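PDB 3NQK: uncharacterized protein from Bacteroides ovatus, which is of unknown function and pairs an E-set-clan domain of the DUF4973 family with a BT_3044-like C-terminal domain. Local coordinates for residues W84-E89 against E123-P128. Sequence-based numbering, arbitrary orientation.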
loop_
_atom_site.group_PDB
_atom_site.type_symbol
_atom_site.label_atom_id
_atom_site.label_comp_id
_atom_site.label_asym_id
_atom_site.label_seq_id
_atom_site.Cartn_x
_atom_site.Cartn_y
_atom_site.Cartn_z
ATOM N N TRP A 84 11.376 26.553 15.720
ATOM C CA TRP A 84 10.643 26.905 14.493
ATOM C C TRP A 84 10.789 25.883 13.390
ATOM O O TRP A 84 11.815 25.225 13.257
ATOM C CB TRP A 84 11.136 28.244 13.947
ATOM C CG TRP A 84 10.548 29.420 14.575
ATOM C CD1 TRP A 84 10.158 29.548 15.871
ATOM C CD2 TRP A 84 10.404 30.704 13.984
ATOM N NE1 TRP A 84 9.717 30.814 16.107
ATOM C CE2 TRP A 84 9.866 31.553 14.966
ATOM C CE3 TRP A 84 10.650 31.218 12.701
ATOM C CZ2 TRP A 84 9.554 32.891 14.712
ATOM C CZ3 TRP A 84 10.334 32.547 12.442
ATOM C CH2 TRP A 84 9.790 33.367 13.442
ATOM N N TYR A 85 9.770 25.802 12.559
ATOM C CA TYR A 85 9.845 25.035 11.350
ATOM C C TYR A 85 10.608 25.854 10.306
ATOM O O TYR A 85 10.602 27.080 10.348
ATOM C CB TYR A 85 8.454 24.723 10.844
ATOM C CG TYR A 85 7.669 23.821 11.746
ATOM C CD1 TYR A 85 8.008 22.494 11.883
ATOM C CD2 TYR A 85 6.553 24.286 12.427
ATOM C CE1 TYR A 85 7.280 21.646 12.701
ATOM C CE2 TYR A 85 5.808 23.442 13.240
ATOM C CZ TYR A 85 6.182 22.120 13.369
ATOM O OH TYR A 85 5.452 21.267 14.161
ATOM N N THR A 86 11.269 25.176 9.387
ATOM C CA THR A 86 12.027 25.855 8.377
ATOM C C THR A 86 11.540 25.465 6.996
ATOM O O THR A 86 11.362 24.302 6.707
ATOM C CB THR A 86 13.476 25.535 8.510
ATOM O OG1 THR A 86 13.918 25.915 9.817
ATOM C CG2 THR A 86 14.300 26.285 7.442
ATOM N N GLU A 87 11.288 26.464 6.157
ATOM C CA GLU A 87 10.775 26.219 4.827
ATOM C C GLU A 87 11.757 25.386 4.051
ATOM O O GLU A 87 12.920 25.674 4.039
ATOM C CB GLU A 87 10.517 27.529 4.105
ATOM C CG GLU A 87 9.935 27.348 2.708
ATOM C CD GLU A 87 9.742 28.662 1.977
ATOM O OE1 GLU A 87 9.640 29.713 2.649
ATOM O OE2 GLU A 87 9.666 28.637 0.732
HETATM N N MSE A 88 11.279 24.315 3.437
HETATM C CA MSE A 88 12.148 23.453 2.667
HETATM C C MSE A 88 12.810 24.213 1.527
HETATM O O MSE A 88 12.201 25.101 0.905
HETATM C CB MSE A 88 11.381 22.284 2.115
HETATM C CG MSE A 88 12.256 21.243 1.528
HETATM SE SE MSE A 88 11.435 19.549 1.646
HETATM C CE MSE A 88 12.892 18.435 1.038
ATOM N N GLU A 89 14.056 23.847 1.249
ATOM C CA GLU A 89 14.870 24.545 0.256
ATOM C C GLU A 89 14.361 24.245 -1.143
ATOM O O GLU A 89 13.956 23.128 -1.426
ATOM C CB GLU A 89 16.355 24.119 0.397
ATOM C CG GLU A 89 17.000 24.480 1.771
ATOM C CD GLU A 89 18.360 23.764 2.022
ATOM O OE1 GLU A 89 18.415 22.499 1.939
ATOM O OE2 GLU A 89 19.342 24.467 2.366
ATOM N N GLU A 123 17.303 20.591 10.827
ATOM C CA GLU A 123 16.130 21.428 10.671
ATOM C C GLU A 123 14.867 20.584 10.637
ATOM O O GLU A 123 14.885 19.424 10.176
ATOM C CB GLU A 123 16.218 22.246 9.371
ATOM C CG GLU A 123 17.530 23.070 9.193
ATOM C CD GLU A 123 17.589 24.328 10.059
ATOM O OE1 GLU A 123 16.524 24.823 10.489
ATOM O OE2 GLU A 123 18.708 24.834 10.278
ATOM N N LYS A 124 13.781 21.150 11.181
ATOM C CA LYS A 124 12.454 20.581 11.034
ATOM C C LYS A 124 11.856 21.129 9.731
ATOM O O LYS A 124 11.214 22.186 9.719
ATOM C CB LYS A 124 11.566 20.948 12.234
ATOM C CG LYS A 124 11.973 20.258 13.544
ATOM C CD LYS A 124 10.888 20.393 14.648
ATOM C CE LYS A 124 10.686 21.848 15.083
ATOM N NZ LYS A 124 9.884 21.955 16.350
ATOM N N TRP A 125 12.102 20.424 8.634
ATOM C CA TRP A 125 11.708 20.903 7.303
ATOM C C TRP A 125 10.215 20.808 7.072
ATOM O O TRP A 125 9.580 19.811 7.416
ATOM C CB TRP A 125 12.424 20.109 6.230
ATOM C CG TRP A 125 13.908 20.224 6.285
ATOM C CD1 TRP A 125 14.779 19.266 6.665
ATOM C CD2 TRP A 125 14.694 21.373 5.954
ATOM N NE1 TRP A 125 16.060 19.725 6.561
ATOM C CE2 TRP A 125 16.032 21.026 6.147
ATOM C CE3 TRP A 125 14.391 22.646 5.484
ATOM C CZ2 TRP A 125 17.067 21.910 5.913
ATOM C CZ3 TRP A 125 15.411 23.521 5.260
ATOM C CH2 TRP A 125 16.739 23.151 5.467
ATOM N N VAL A 126 9.657 21.846 6.469
ATOM C CA VAL A 126 8.252 21.859 6.120
ATOM C C VAL A 126 8.057 22.462 4.743
ATOM O O VAL A 126 8.713 23.439 4.382
ATOM C CB VAL A 126 7.433 22.620 7.146
ATOM C CG1 VAL A 126 5.987 22.737 6.696
ATOM C CG2 VAL A 126 7.523 21.914 8.506
ATOM N N LEU A 127 7.225 21.803 3.948
ATOM C CA LEU A 127 6.876 22.255 2.606
ATOM C C LEU A 127 5.449 22.709 2.634
ATOM O O LEU A 127 4.536 21.880 2.692
ATOM C CB LEU A 127 7.033 21.107 1.603
ATOM C CG LEU A 127 6.676 21.425 0.157
ATOM C CD1 LEU A 127 7.503 22.568 -0.339
ATOM C CD2 LEU A 127 6.883 20.191 -0.728
ATOM N N PRO A 128 5.233 24.019 2.674
ATOM C CA PRO A 128 3.897 24.576 2.790
ATOM C C PRO A 128 3.246 24.762 1.447
ATOM O O PRO A 128 3.738 25.542 0.625
ATOM C CB PRO A 128 4.149 25.921 3.428
ATOM C CG PRO A 128 5.448 26.320 2.909
ATOM C CD PRO A 128 6.252 25.054 2.762
HETATM O O HOH W 1 13.838 23.839 12.351
#
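The indole of Trp-125 meets Glu-87 O at its edge, near the ring plane, with CZ3 3.5 Å from that oxygen, while the CB of Glu-123 lies over one face, offset toward the rim. Glu-89 crosses the far end of the same ring, its carboxylate carbon CD 3.9 Å from CH2 and its OE1 held in a salt bridge with Lys-92. A broad, flat side chain suits this place, since its benzo edge reaches residues 86 to 89 while NE1 bonds to Asp-120 O. Around Tyr-85, Lys-124 O sits at the edge, and Lys-124 is long enough to bring NZ 4.9 Å from the ring centroid, an off-centre cation-pi contact 26° from the normal. That lysine also bonds to Leu-83 O, and the tyrosine hydroxyl to Asp-24. Val-126, beta-branched as suits an extended strand, puts CG2 3.5 Å from Tyr-85 CD1; both side chains pack on Leu-68 of helix 65-76, which covers this side. Thr-86 serves two neighbours: OG1, anti to its carbonyl carbon (chi1 -58°), donates to Glu-123 OE1 at 2.9 Å, meeting it on the anti side and out of the carboxylate plane, while methyl CG2 packs against Trp-125 CZ3. A water bonded to Trp-84 O and Lys-124 N bridges the backbones. N and O of Thr-86 bond to Lys-124 O (nearly straight, 171°) and Val-126 N, flanking Trp-125; Val-126 O takes Met-88 N, so its own bonds flank Glu-87. This is the pattern of a parallel pair, strand 86-87 beside strand 125-133 in a mixed sheet, both within the DUF4973 family region.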